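Local coordinates for glutathione s-transferase III (Zea mays, PDB 1AW9), which probably conjugates reduced glutathione to hydrophobic electrophiles, including certain herbicides, as a phi-class glutathione transferase, at residues E66-N71 against E100-H105; I70-A75 against K94-L99; P112-L117 against L172-K177; D159-A164 against V198-F203. All coordinates share one frame; numbering follows the deposited sequence.

Contact 1. Residues E66-N71 against E100-H105; sequences ESRAIN and EVESHH. With CD (cadmium ion), chain E.
Arg68 lays the edge of its guanidinium against the carboxylate of Glu102. The grip is side-on and uses two nitrogens. Arg68 NE donates to Glu102 OE1 at 2.8 Å, with an N-H...O angle of 164°. Arg68 NH2 donates to Glu102 OE2, also at 2.8 Å. Both oxygens are met on their syn side, and the two flat groups are nearly coplanar, 14° apart. The arginine chain runs extended from CG to NE, which carries the charge across to helix 92-122. Glu102 comes from the opposite direction. Ser103 OG packs beside the bridge, 3.6 Å from Arg68 CD. Tyr107 adds a cation-pi contact to Arg68, and Arg16 makes a long, weak ion pair with Glu102. Just before helix 67-77, at its N-cap position, Glu66 binds a cadmium ion through both carboxylate oxygens, OE1 at 2.5 Å. Glu66 and Ser67 probably bind glutathione, as in a close relative. His105 reaches the second subunit, where it hydrogen-bonds to Gln53 of that chain. The bridge thus ties the thioredoxin-like N-terminal domain to the helical C-terminal domain beside the probable glutathione site, within the two-domain fold of glutathione transferases.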
loop_
_atom_site.group_PDB
_atom_site.type_symbol
_atom_site.label_atom_id
_atom_site.label_comp_id
_atom_site.label_asym_id
_atom_site.label_seq_id
_atom_site.Cartn_x
_atom_site.Cartn_y
_atom_site.Cartn_z
ATOM N N GLU A 66 12.296 21.957 -12.076
ATOM C CA GLU A 66 11.804 21.952 -10.672
ATOM C C GLU A 66 11.050 23.290 -10.641
ATOM O O GLU A 66 11.657 24.350 -10.601
ATOM C CB GLU A 66 12.921 21.961 -9.619
ATOM C CG GLU A 66 13.759 20.682 -9.518
ATOM C CD GLU A 66 12.893 19.451 -9.303
ATOM O OE1 GLU A 66 12.390 19.227 -8.163
ATOM O OE2 GLU A 66 12.707 18.718 -10.308
ATOM N N SER A 67 9.736 23.235 -10.727
ATOM C CA SER A 67 8.916 24.437 -10.769
ATOM C C SER A 67 9.282 25.491 -9.716
ATOM O O SER A 67 9.345 26.675 -10.026
ATOM C CB SER A 67 7.412 24.083 -10.722
ATOM O OG SER A 67 7.026 23.734 -9.397
ATOM N N ARG A 68 9.571 25.063 -8.489
ATOM C CA ARG A 68 9.931 25.988 -7.421
ATOM C C ARG A 68 11.332 26.568 -7.611
ATOM O O ARG A 68 11.609 27.664 -7.141
ATOM C CB ARG A 68 9.822 25.310 -6.051
ATOM C CG ARG A 68 8.425 24.858 -5.717
ATOM C CD ARG A 68 8.339 24.159 -4.370
ATOM N NE ARG A 68 6.971 23.678 -4.200
ATOM C CZ ARG A 68 6.478 22.625 -4.839
ATOM N NH1 ARG A 68 7.271 21.920 -5.646
ATOM N NH2 ARG A 68 5.167 22.406 -4.856
ATOM N N ALA A 69 12.235 25.823 -8.240
ATOM C CA ALA A 69 13.572 26.355 -8.481
ATOM C C ALA A 69 13.415 27.424 -9.554
ATOM O O ALA A 69 14.041 28.481 -9.501
ATOM C CB ALA A 69 14.492 25.261 -8.962
ATOM N N ILE A 70 12.581 27.143 -10.540
ATOM C CA ILE A 70 12.324 28.095 -11.600
ATOM C C ILE A 70 11.702 29.359 -11.020
ATOM O O ILE A 70 12.188 30.455 -11.303
ATOM C CB ILE A 70 11.399 27.532 -12.683
ATOM C CG1 ILE A 70 12.083 26.362 -13.411
ATOM C CG2 ILE A 70 11.033 28.637 -13.666
ATOM C CD1 ILE A 70 11.140 25.515 -14.288
ATOM N N ASN A 71 10.655 29.226 -10.200
ATOM C CA ASN A 71 10.011 30.378 -9.590
ATOM C C ASN A 71 10.944 31.224 -8.744
ATOM O O ASN A 71 10.888 32.451 -8.773
ATOM C CB ASN A 71 8.799 29.947 -8.766
ATOM C CG ASN A 71 7.656 29.585 -9.643
ATOM O OD1 ASN A 71 7.802 29.629 -10.857
ATOM N ND2 ASN A 71 6.515 29.246 -9.069
ATOM N N GLU A 100 8.834 26.384 2.297
ATOM C CA GLU A 100 9.029 24.987 2.601
ATOM C C GLU A 100 7.719 24.309 3.058
ATOM O O GLU A 100 7.446 23.142 2.705
ATOM C CB GLU A 100 10.098 24.866 3.656
ATOM C CG GLU A 100 11.429 24.933 3.071
ATOM C CD GLU A 100 11.694 23.691 2.205
ATOM O OE1 GLU A 100 11.857 22.589 2.786
ATOM O OE2 GLU A 100 11.727 23.809 0.960
ATOM N N VAL A 101 6.906 25.009 3.852
ATOM C CA VAL A 101 5.638 24.428 4.289
ATOM C C VAL A 101 4.806 24.026 3.062
ATOM O O VAL A 101 4.221 22.940 3.023
ATOM C CB VAL A 101 4.833 25.395 5.213
ATOM C CG1 VAL A 101 3.438 24.850 5.471
ATOM C CG2 VAL A 101 5.551 25.558 6.526
ATOM N N GLU A 102 4.780 24.885 2.049
ATOM C CA GLU A 102 4.022 24.623 0.825
ATOM C C GLU A 102 4.555 23.382 0.108
ATOM O O GLU A 102 3.784 22.554 -0.379
ATOM C CB GLU A 102 4.089 25.833 -0.120
ATOM C CG GLU A 102 3.305 25.706 -1.444
ATOM C CD GLU A 102 4.091 25.033 -2.586
ATOM O OE1 GLU A 102 5.260 25.380 -2.796
ATOM O OE2 GLU A 102 3.553 24.151 -3.289
ATOM N N SER A 103 5.876 23.260 0.089
ATOM C CA SER A 103 6.589 22.194 -0.574
ATOM C C SER A 103 6.411 20.867 0.125
ATOM O O SER A 103 6.206 19.845 -0.538
ATOM C CB SER A 103 8.064 22.562 -0.567
ATOM O OG SER A 103 8.774 21.933 -1.601
ATOM N N HIS A 104 6.475 20.886 1.453
ATOM C CA HIS A 104 6.367 19.672 2.235
ATOM C C HIS A 104 5.066 19.324 2.894
ATOM O O HIS A 104 4.903 18.186 3.341
ATOM C CB HIS A 104 7.460 19.642 3.273
ATOM C CG HIS A 104 8.809 19.698 2.660
ATOM N ND1 HIS A 104 9.164 18.876 1.606
ATOM C CD2 HIS A 104 9.837 20.556 2.838
ATOM C CE1 HIS A 104 10.352 19.232 1.156
ATOM N NE2 HIS A 104 10.785 20.251 1.883
ATOM N N HIS A 105 4.152 20.273 3.008
ATOM C CA HIS A 105 2.882 19.981 3.648
ATOM C C HIS A 105 1.669 20.194 2.827
ATOM O O HIS A 105 0.713 19.433 2.923
ATOM C CB HIS A 105 2.740 20.780 4.917
ATOM C CG HIS A 105 3.691 20.352 5.945
ATOM N ND1 HIS A 105 4.917 20.955 6.105
ATOM C CD2 HIS A 105 3.664 19.302 6.793
ATOM C CE1 HIS A 105 5.605 20.290 7.011
ATOM N NE2 HIS A 105 4.868 19.280 7.444
HETATM CD CD CD E . 11.134 17.338 -9.242
#

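Contact 2. Residues I70-A75 against K94-L99; sequences INRYIA and KLEVWL
Arg72 and Glu96 meet at about a right angle along their chains, yet their flat ends lie almost in one plane, 16° apart. The guanidinium presents its end, so that NH1 and NH2 face the two carboxylate oxygens. Arg72 NH1 donates to Glu96 OE1 at 2.8 Å. Arg72 NH2 donates to Glu96 OE2 at the same length, 2.8 Å. Each N-H...O angle is 165°, and each oxygen uses its syn lone pair. This is a two-pronged salt bridge with one nitrogen to each oxygen.

The torsions bring the groups together. Arg72 leaves helix 67-77 with CG anti to the backbone N (chi1 -178°) and bends at chi2. Glu96 also bends at chi2, which turns its carboxylate toward the arginine. Leu99 crosses Arg72 at about a right angle, and its CD1 lies 3.5 Å from Arg72 NH1. This methyl packs against the guanidinium obliquely.

A leucine in place of Arg72 would probably leave the buried Glu96 carboxylate without its two donors and free to turn. The site lies near the dimer partner: Arg72 and Glu96 both pack on Arg72 of the second subunit. Next along helix 67-77, Tyr73 OH hydrogen-bonds to Asp59. Leu99 continues into apolar packing on Leu163.

Two nearly straight bonds fix the rotation of both charged groups. The Glu96 charge probably also eases the approach of the two Arg72 side chains across the subunit boundary.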
loop_
_atom_site.group_PDB
_atom_site.type_symbol
_atom_site.label_atom_id
_atom_site.label_comp_id
_atom_site.label_asym_id
_atom_site.label_seq_id
_atom_site.Cartn_x
_atom_site.Cartn_y
_atom_site.Cartn_z
ATOM N N ILE A 70 12.581 27.143 -10.540
ATOM C CA ILE A 70 12.324 28.095 -11.600
ATOM C C ILE A 70 11.702 29.359 -11.020
ATOM O O ILE A 70 12.188 30.455 -11.303
ATOM C CB ILE A 70 11.399 27.532 -12.683
ATOM C CG1 ILE A 70 12.083 26.362 -13.411
ATOM C CG2 ILE A 70 11.033 28.637 -13.666
ATOM C CD1 ILE A 70 11.140 25.515 -14.288
ATOM N N ASN A 71 10.655 29.226 -10.200
ATOM C CA ASN A 71 10.011 30.378 -9.590
ATOM C C ASN A 71 10.944 31.224 -8.744
ATOM O O ASN A 71 10.888 32.451 -8.773
ATOM C CB ASN A 71 8.799 29.947 -8.766
ATOM C CG ASN A 71 7.656 29.585 -9.643
ATOM O OD1 ASN A 71 7.802 29.629 -10.857
ATOM N ND2 ASN A 71 6.515 29.246 -9.069
ATOM N N ARG A 72 11.837 30.592 -8.011
ATOM C CA ARG A 72 12.701 31.360 -7.167
ATOM C C ARG A 72 13.741 32.085 -8.003
ATOM O O ARG A 72 14.024 33.263 -7.770
ATOM C CB ARG A 72 13.341 30.474 -6.123
ATOM C CG ARG A 72 14.206 31.257 -5.184
ATOM C CD ARG A 72 13.929 30.901 -3.753
ATOM N NE ARG A 72 14.513 31.886 -2.842
ATOM C CZ ARG A 72 14.508 31.762 -1.521
ATOM N NH1 ARG A 72 13.951 30.693 -0.962
ATOM N NH2 ARG A 72 15.037 32.710 -0.763
ATOM N N TYR A 73 14.281 31.396 -9.000
ATOM C CA TYR A 73 15.283 31.974 -9.896
ATOM C C TYR A 73 14.727 33.214 -10.597
ATOM O O TYR A 73 15.314 34.279 -10.560
ATOM C CB TYR A 73 15.699 30.939 -10.926
ATOM C CG TYR A 73 16.450 31.489 -12.108
ATOM C CD1 TYR A 73 17.829 31.704 -12.056
ATOM C CD2 TYR A 73 15.788 31.720 -13.313
ATOM C CE1 TYR A 73 18.522 32.120 -13.178
ATOM C CE2 TYR A 73 16.468 32.136 -14.434
ATOM C CZ TYR A 73 17.831 32.325 -14.363
ATOM O OH TYR A 73 18.487 32.660 -15.526
ATOM N N ILE A 74 13.589 33.060 -11.242
ATOM C CA ILE A 74 12.945 34.152 -11.916
ATOM C C ILE A 74 12.607 35.286 -10.933
ATOM O O ILE A 74 12.751 36.435 -11.292
ATOM C CB ILE A 74 11.661 33.654 -12.584
ATOM C CG1 ILE A 74 11.996 32.709 -13.741
ATOM C CG2 ILE A 74 10.756 34.812 -12.949
ATOM C CD1 ILE A 74 12.924 33.275 -14.799
ATOM N N ALA A 75 12.161 34.968 -9.715
ATOM C CA ALA A 75 11.779 35.981 -8.722
ATOM C C ALA A 75 12.942 36.842 -8.254
ATOM O O ALA A 75 12.758 38.007 -7.910
ATOM C CB ALA A 75 11.075 35.350 -7.526
ATOM N N LYS A 94 9.712 34.210 8.015
ATOM C CA LYS A 94 8.417 33.695 7.596
ATOM C C LYS A 94 8.411 33.309 6.128
ATOM O O LYS A 94 7.818 32.295 5.730
ATOM C CB LYS A 94 7.321 34.720 7.826
ATOM C CG LYS A 94 6.961 34.923 9.266
ATOM C CD LYS A 94 5.786 35.889 9.408
ATOM C CE LYS A 94 5.394 36.061 10.854
ATOM N NZ LYS A 94 4.409 37.169 10.942
ATOM N N LEU A 95 9.040 34.129 5.301
ATOM C CA LEU A 95 9.062 33.825 3.896
ATOM C C LEU A 95 9.714 32.456 3.592
ATOM O O LEU A 95 9.177 31.695 2.798
ATOM C CB LEU A 95 9.762 34.918 3.129
ATOM C CG LEU A 95 9.726 34.635 1.627
ATOM C CD1 LEU A 95 8.293 34.613 1.095
ATOM C CD2 LEU A 95 10.533 35.673 0.920
ATOM N N GLU A 96 10.855 32.151 4.215
ATOM C CA GLU A 96 11.555 30.885 3.983
ATOM C C GLU A 96 10.787 29.684 4.575
ATOM O O GLU A 96 10.725 28.611 3.963
ATOM C CB GLU A 96 12.979 30.934 4.541
ATOM C CG GLU A 96 13.851 32.048 3.987
ATOM C CD GLU A 96 14.192 31.910 2.516
ATOM O OE1 GLU A 96 13.854 30.891 1.868
ATOM O OE2 GLU A 96 14.808 32.858 2.006
ATOM N N VAL A 97 10.203 29.875 5.760
ATOM C CA VAL A 97 9.431 28.839 6.409
ATOM C C VAL A 97 8.200 28.463 5.585
ATOM O O VAL A 97 8.013 27.304 5.299
ATOM C CB VAL A 97 9.043 29.271 7.815
ATOM C CG1 VAL A 97 8.046 28.321 8.393
ATOM C CG2 VAL A 97 10.290 29.291 8.697
ATOM N N TRP A 98 7.422 29.433 5.111
ATOM C CA TRP A 98 6.227 29.124 4.341
ATOM C C TRP A 98 6.440 28.618 2.932
ATOM O O TRP A 98 5.488 28.095 2.324
ATOM C CB TRP A 98 5.205 30.273 4.365
ATOM C CG TRP A 98 4.640 30.371 5.713
ATOM C CD1 TRP A 98 5.176 31.063 6.760
ATOM C CD2 TRP A 98 3.599 29.567 6.259
ATOM N NE1 TRP A 98 4.571 30.701 7.926
ATOM C CE2 TRP A 98 3.584 29.789 7.651
ATOM C CE3 TRP A 98 2.687 28.660 5.712
ATOM C CZ2 TRP A 98 2.684 29.138 8.521
ATOM C CZ3 TRP A 98 1.792 28.007 6.577
ATOM C CH2 TRP A 98 1.801 28.254 7.964
ATOM N N LEU A 99 7.659 28.782 2.406
ATOM C CA LEU A 99 8.032 28.280 1.059
ATOM C C LEU A 99 8.221 26.789 1.197
ATOM O O LEU A 99 7.889 26.042 0.297
ATOM C CB LEU A 99 9.333 28.901 0.537
ATOM C CG LEU A 99 9.189 30.281 -0.094
ATOM C CD1 LEU A 99 10.565 30.980 -0.214
ATOM C CD2 LEU A 99 8.438 30.191 -1.430
#

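Contact 3. Residues P112-L117 against L172-K177; sequences PLVFQL and LLYLSK
Val114 packs both of its methyl groups on Tyr174, and the contact is wholly apolar across the two segments. Val114 CG2 comes within 3.7 Å of Tyr174 CB. Val114 CG1 lies 4.1 Å from Tyr174 CD2, on an oblique approach to the ring. The valine therefore covers the root of the tyrosine more than its far end. With CG1 trans to the main-chain nitrogen (chi1 164°), both methyls face Tyr174 CB from the same side. The second apolar pair is Leu113 with Leu175, where CD1 of Leu113 is 4.3 Å from CD2 of Leu175.

Side chain also meets backbone here, since Val114 CG2 rests 4.1 Å from Leu175 N. The CA atoms of Val114 and Leu175 are 6.2 Å apart, the closest CA pair between the segments.

These pairs join helix 92-122 to helix 169-176 inside the all-helical C-terminal domain of the glutathione transferase fold. The axes of the short segments pass 9.6 Å apart and cross at 39°. Leu139 of helix 129-152 touches both Leu113 and Leu175, adding a third helix to the packing.

The polar end of Tyr174 is used elsewhere. Its hydroxyl reaches away from Val114 and bonds weakly to Leu10 O. The Tyr174 side chain runs close to Pro12, which probably binds glutathione.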
loop_
_atom_site.group_PDB
_atom_site.type_symbol
_atom_site.label_atom_id
_atom_site.label_comp_id
_atom_site.label_asym_id
_atom_site.label_seq_id
_atom_site.Cartn_x
_atom_site.Cartn_y
_atom_site.Cartn_z
ATOM N N PRO A 112 -2.269 14.749 -4.645
ATOM C CA PRO A 112 -2.992 13.472 -4.767
ATOM C C PRO A 112 -4.482 13.701 -4.927
ATOM O O PRO A 112 -5.139 12.962 -5.639
ATOM C CB PRO A 112 -2.714 12.797 -3.435
ATOM C CG PRO A 112 -1.350 13.258 -3.107
ATOM C CD PRO A 112 -1.341 14.711 -3.497
ATOM N N LEU A 113 -5.008 14.718 -4.250
ATOM C CA LEU A 113 -6.428 15.030 -4.307
ATOM C C LEU A 113 -6.840 15.492 -5.708
ATOM O O LEU A 113 -7.889 15.105 -6.216
ATOM C CB LEU A 113 -6.788 16.090 -3.258
ATOM C CG LEU A 113 -6.730 15.641 -1.794
ATOM C CD1 LEU A 113 -7.109 16.787 -0.894
ATOM C CD2 LEU A 113 -7.660 14.487 -1.540
ATOM N N VAL A 114 -6.017 16.331 -6.327
ATOM C CA VAL A 114 -6.299 16.835 -7.678
ATOM C C VAL A 114 -6.161 15.694 -8.660
ATOM O O VAL A 114 -6.966 15.549 -9.573
ATOM C CB VAL A 114 -5.343 17.982 -8.060
ATOM C CG1 VAL A 114 -5.377 18.215 -9.545
ATOM C CG2 VAL A 114 -5.748 19.241 -7.289
ATOM N N PHE A 115 -5.199 14.824 -8.408
ATOM C CA PHE A 115 -4.989 13.692 -9.263
ATOM C C PHE A 115 -6.123 12.660 -9.258
ATOM O O PHE A 115 -6.519 12.156 -10.309
ATOM C CB PHE A 115 -3.709 12.978 -8.924
ATOM C CG PHE A 115 -3.596 11.707 -9.638
ATOM C CD1 PHE A 115 -3.437 11.708 -11.019
ATOM C CD2 PHE A 115 -3.827 10.504 -8.977
ATOM C CE1 PHE A 115 -3.517 10.539 -11.741
ATOM C CE2 PHE A 115 -3.907 9.326 -9.689
ATOM C CZ PHE A 115 -3.756 9.343 -11.081
ATOM N N GLN A 116 -6.560 12.249 -8.076
ATOM C CA GLN A 116 -7.634 11.277 -7.963
ATOM C C GLN A 116 -9.016 11.822 -8.367
ATOM O O GLN A 116 -9.820 11.111 -8.968
ATOM C CB GLN A 116 -7.717 10.764 -6.525
ATOM C CG GLN A 116 -6.538 10.003 -6.060
ATOM C CD GLN A 116 -6.434 8.694 -6.742
ATOM O OE1 GLN A 116 -7.439 8.111 -7.142
ATOM N NE2 GLN A 116 -5.230 8.208 -6.900
ATOM N N LEU A 117 -9.300 13.071 -8.013
ATOM C CA LEU A 117 -10.614 13.640 -8.269
ATOM C C LEU A 117 -10.809 14.338 -9.611
ATOM O O LEU A 117 -11.948 14.497 -10.042
ATOM C CB LEU A 117 -11.006 14.595 -7.119
ATOM C CG LEU A 117 -10.982 14.036 -5.695
ATOM C CD1 LEU A 117 -11.024 15.153 -4.657
ATOM C CD2 LEU A 117 -12.144 13.091 -5.521
ATOM N N LEU A 172 -4.498 25.683 -5.355
ATOM C CA LEU A 172 -5.712 26.138 -4.681
ATOM C C LEU A 172 -6.817 26.201 -5.748
ATOM O O LEU A 172 -7.971 25.815 -5.516
ATOM C CB LEU A 172 -5.507 27.517 -4.047
ATOM C CG LEU A 172 -4.825 27.584 -2.681
ATOM C CD1 LEU A 172 -4.698 29.031 -2.331
ATOM C CD2 LEU A 172 -5.603 26.848 -1.591
ATOM N N LEU A 173 -6.434 26.673 -6.932
ATOM C CA LEU A 173 -7.333 26.781 -8.079
ATOM C C LEU A 173 -7.917 25.413 -8.418
ATOM O O LEU A 173 -9.128 25.241 -8.470
ATOM C CB LEU A 173 -6.569 27.369 -9.281
ATOM C CG LEU A 173 -7.333 27.759 -10.542
ATOM C CD1 LEU A 173 -7.597 26.554 -11.421
ATOM C CD2 LEU A 173 -8.642 28.455 -10.177
ATOM N N TYR A 174 -7.065 24.423 -8.631
ATOM C CA TYR A 174 -7.554 23.083 -8.962
ATOM C C TYR A 174 -8.361 22.448 -7.835
ATOM O O TYR A 174 -9.379 21.820 -8.098
ATOM C CB TYR A 174 -6.401 22.185 -9.409
ATOM C CG TYR A 174 -5.970 22.477 -10.825
ATOM C CD1 TYR A 174 -5.355 23.680 -11.149
ATOM C CD2 TYR A 174 -6.205 21.562 -11.852
ATOM C CE1 TYR A 174 -4.980 23.974 -12.468
ATOM C CE2 TYR A 174 -5.831 21.843 -13.169
ATOM C CZ TYR A 174 -5.215 23.048 -13.472
ATOM O OH TYR A 174 -4.785 23.312 -14.754
ATOM N N LEU A 175 -7.917 22.623 -6.588
ATOM C CA LEU A 175 -8.632 22.099 -5.427
ATOM C C LEU A 175 -10.069 22.632 -5.432
ATOM O O LEU A 175 -10.999 21.896 -5.088
ATOM C CB LEU A 175 -7.984 22.583 -4.144
ATOM C CG LEU A 175 -7.333 21.631 -3.146
ATOM C CD1 LEU A 175 -7.410 22.319 -1.788
ATOM C CD2 LEU A 175 -8.079 20.312 -3.065
ATOM N N SER A 176 -10.244 23.911 -5.799
ATOM C CA SER A 176 -11.572 24.526 -5.830
ATOM C C SER A 176 -12.542 23.885 -6.820
ATOM O O SER A 176 -13.745 24.000 -6.650
ATOM C CB SER A 176 -11.494 26.028 -6.072
ATOM O OG SER A 176 -11.103 26.305 -7.396
ATOM N N LYS A 177 -12.024 23.173 -7.812
ATOM C CA LYS A 177 -12.861 22.484 -8.790
ATOM C C LYS A 177 -13.176 21.050 -8.390
ATOM O O LYS A 177 -13.768 20.307 -9.164
ATOM C CB LYS A 177 -12.192 22.500 -10.147
ATOM C CG LYS A 177 -12.094 23.895 -10.581
ATOM C CD LYS A 177 -11.375 24.074 -11.859
ATOM C CE LYS A 177 -11.461 25.554 -12.225
ATOM N NZ LYS A 177 -12.818 26.137 -11.880
#

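Contact 4. Residues D159-A164 against V198-F203; sequences DEFTLA and VARPAF
The Phe161 ring carries the guanidinium of Arg200 flat on one face. Their planes are 14° apart and their centres 3.7 Å apart. Arg200 CZ stands 26° off the ring normal, so this is a cation-pi stack over the face. Arg200 NE lies over the middle of the ring. On the guanidinium side, Phe161 CD1 sits over one face, offset toward the rim.

The overlap is shared among several atoms. Arg200 NH1 reaches Phe161 CD1 at 3.2 Å. Arg200 NH2 lies at the root of the side chain, 3.4 Å from Phe161 CB. Arg200 CD adds a CH-pi contact, and its nearest ring atom is Phe161 CE2 at 3.7 Å. Bends at chi2 and chi3 of Arg200 bring both its CD and its guanidinium over the same ring. A chi1 near 180° (172°) turns the Phe161 ring toward Arg200.

Beyond the stack, Arg200 NH1 forms a salt bridge with Glu23 of helix 12-23. A serine in place of Phe161 would probably strip the flat support from the guanidinium, open a gap beneath it and let it turn on its Glu23 bridge.

Arg200 occupies the break between helix 188-199 and helix 201-209, at the N-cap position of the latter. Phe161 lies just ahead of helix 163-166, whose N-cap Thr162 accepts a weak bond from Ala164 N. The stack thus links that loop to the two C-terminal helices, with Glu23 of helix 12-23 touching Phe161 and Ala202.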
loop_
_atom_site.group_PDB
_atom_site.type_symbol
_atom_site.label_atom_id
_atom_site.label_comp_id
_atom_site.label_asym_id
_atom_site.label_seq_id
_atom_site.Cartn_x
_atom_site.Cartn_y
_atom_site.Cartn_z
ATOM N N ASP A 159 2.459 41.294 5.627
ATOM C CA ASP A 159 1.514 42.223 5.047
ATOM C C ASP A 159 1.383 42.154 3.552
ATOM O O ASP A 159 0.355 42.535 2.989
ATOM C CB ASP A 159 1.917 43.658 5.401
ATOM C CG ASP A 159 1.821 43.954 6.887
ATOM O OD1 ASP A 159 0.707 43.844 7.438
ATOM O OD2 ASP A 159 2.854 44.316 7.502
ATOM N N GLU A 160 2.440 41.712 2.892
ATOM C CA GLU A 160 2.430 41.670 1.439
ATOM C C GLU A 160 2.461 40.301 0.821
ATOM O O GLU A 160 2.920 39.339 1.433
ATOM C CB GLU A 160 3.591 42.491 0.884
ATOM C CG GLU A 160 4.897 42.328 1.655
ATOM C CD GLU A 160 5.235 43.552 2.494
ATOM O OE1 GLU A 160 4.791 44.671 2.118
ATOM O OE2 GLU A 160 5.939 43.391 3.526
ATOM N N PHE A 161 1.961 40.247 -0.405
ATOM C CA PHE A 161 1.899 39.049 -1.209
ATOM C C PHE A 161 3.331 38.769 -1.690
ATOM O O PHE A 161 4.014 39.663 -2.206
ATOM C CB PHE A 161 0.936 39.301 -2.369
ATOM C CG PHE A 161 0.909 38.219 -3.394
ATOM C CD1 PHE A 161 1.797 38.240 -4.471
ATOM C CD2 PHE A 161 -0.067 37.231 -3.346
ATOM C CE1 PHE A 161 1.708 37.312 -5.482
ATOM C CE2 PHE A 161 -0.172 36.275 -4.372
ATOM C CZ PHE A 161 0.709 36.317 -5.436
ATOM N N THR A 162 3.814 37.560 -1.414
ATOM C CA THR A 162 5.154 37.191 -1.806
ATOM C C THR A 162 5.120 35.894 -2.598
ATOM O O THR A 162 4.044 35.391 -2.951
ATOM C CB THR A 162 6.106 37.022 -0.574
ATOM O OG1 THR A 162 5.632 35.959 0.263
ATOM C CG2 THR A 162 6.186 38.313 0.246
ATOM N N LEU A 163 6.315 35.383 -2.904
ATOM C CA LEU A 163 6.497 34.143 -3.637
ATOM C C LEU A 163 5.794 33.004 -2.878
ATOM O O LEU A 163 5.165 32.131 -3.488
ATOM C CB LEU A 163 7.992 33.862 -3.768
ATOM C CG LEU A 163 8.428 32.659 -4.617
ATOM C CD1 LEU A 163 7.996 32.847 -6.080
ATOM C CD2 LEU A 163 9.935 32.484 -4.499
ATOM N N ALA A 164 5.887 33.030 -1.555
ATOM C CA ALA A 164 5.254 32.014 -0.721
ATOM C C ALA A 164 3.778 31.829 -1.077
ATOM O O ALA A 164 3.329 30.688 -1.228
ATOM C CB ALA A 164 5.418 32.347 0.768
ATOM N N VAL A 198 -7.045 35.152 -6.049
ATOM C CA VAL A 198 -7.762 35.052 -7.318
ATOM C C VAL A 198 -8.033 36.428 -7.898
ATOM O O VAL A 198 -8.099 36.563 -9.103
ATOM C CB VAL A 198 -9.123 34.333 -7.190
ATOM C CG1 VAL A 198 -9.373 33.444 -8.412
ATOM C CG2 VAL A 198 -9.156 33.511 -5.986
ATOM N N ALA A 199 -8.253 37.416 -7.029
ATOM C CA ALA A 199 -8.520 38.804 -7.419
ATOM C C ALA A 199 -7.342 39.472 -8.118
ATOM O O ALA A 199 -7.529 40.449 -8.845
ATOM C CB ALA A 199 -8.930 39.644 -6.187
ATOM N N ARG A 200 -6.139 38.952 -7.897
ATOM C CA ARG A 200 -4.946 39.517 -8.508
ATOM C C ARG A 200 -5.033 39.491 -10.040
ATOM O O ARG A 200 -5.314 38.452 -10.649
ATOM C CB ARG A 200 -3.721 38.752 -8.059
ATOM C CG ARG A 200 -3.411 38.881 -6.622
ATOM C CD ARG A 200 -1.907 38.810 -6.460
ATOM N NE ARG A 200 -1.423 39.903 -5.620
ATOM C CZ ARG A 200 -0.261 40.523 -5.768
ATOM N NH1 ARG A 200 0.577 40.185 -6.736
ATOM N NH2 ARG A 200 0.084 41.450 -4.895
ATOM N N PRO A 201 -4.739 40.633 -10.689
ATOM C CA PRO A 201 -4.769 40.789 -12.149
ATOM C C PRO A 201 -3.902 39.737 -12.840
ATOM O O PRO A 201 -4.333 39.120 -13.812
ATOM C CB PRO A 201 -4.159 42.179 -12.350
ATOM C CG PRO A 201 -4.512 42.895 -11.102
ATOM C CD PRO A 201 -4.230 41.857 -10.055
ATOM N N ALA A 202 -2.674 39.554 -12.338
ATOM C CA ALA A 202 -1.738 38.574 -12.898
ATOM C C ALA A 202 -2.371 37.189 -12.866
ATOM O O ALA A 202 -2.355 36.447 -13.874
ATOM C CB ALA A 202 -0.445 38.567 -12.117
ATOM N N PHE A 203 -2.973 36.861 -11.722
ATOM C CA PHE A 203 -3.593 35.568 -11.609
ATOM C C PHE A 203 -4.726 35.404 -12.569
ATOM O O PHE A 203 -4.906 34.328 -13.121
ATOM C CB PHE A 203 -4.045 35.246 -10.197
ATOM C CG PHE A 203 -4.251 33.778 -9.997
ATOM C CD1 PHE A 203 -3.211 32.880 -10.261
ATOM C CD2 PHE A 203 -5.488 33.277 -9.668
ATOM C CE1 PHE A 203 -3.413 31.511 -10.208
ATOM C CE2 PHE A 203 -5.707 31.901 -9.610
ATOM C CZ PHE A 203 -4.670 31.017 -9.882
#

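How the contacts relate
Contacts 1 and 2 hold the same two elements, helix 67-77 and helix 92-122, each with a two-nitrogen arginine-glutamate bridge. The grip is side-on in contact 1 and end-on in contact 2. Both also border the second subunit, although contact 1 is the more buried. Contact 3 lies further along helix 92-122, about 23 Å from contact 2 between centres. It is buried and apolar, as suits the inside of the helical domain. Contact 4 is partly buried and replaces the ion pair across its segments with a cation-pi stack. It touches contact 2 where Leu95 meets Ala164, and contact 3 where Leu173 meets Phe203.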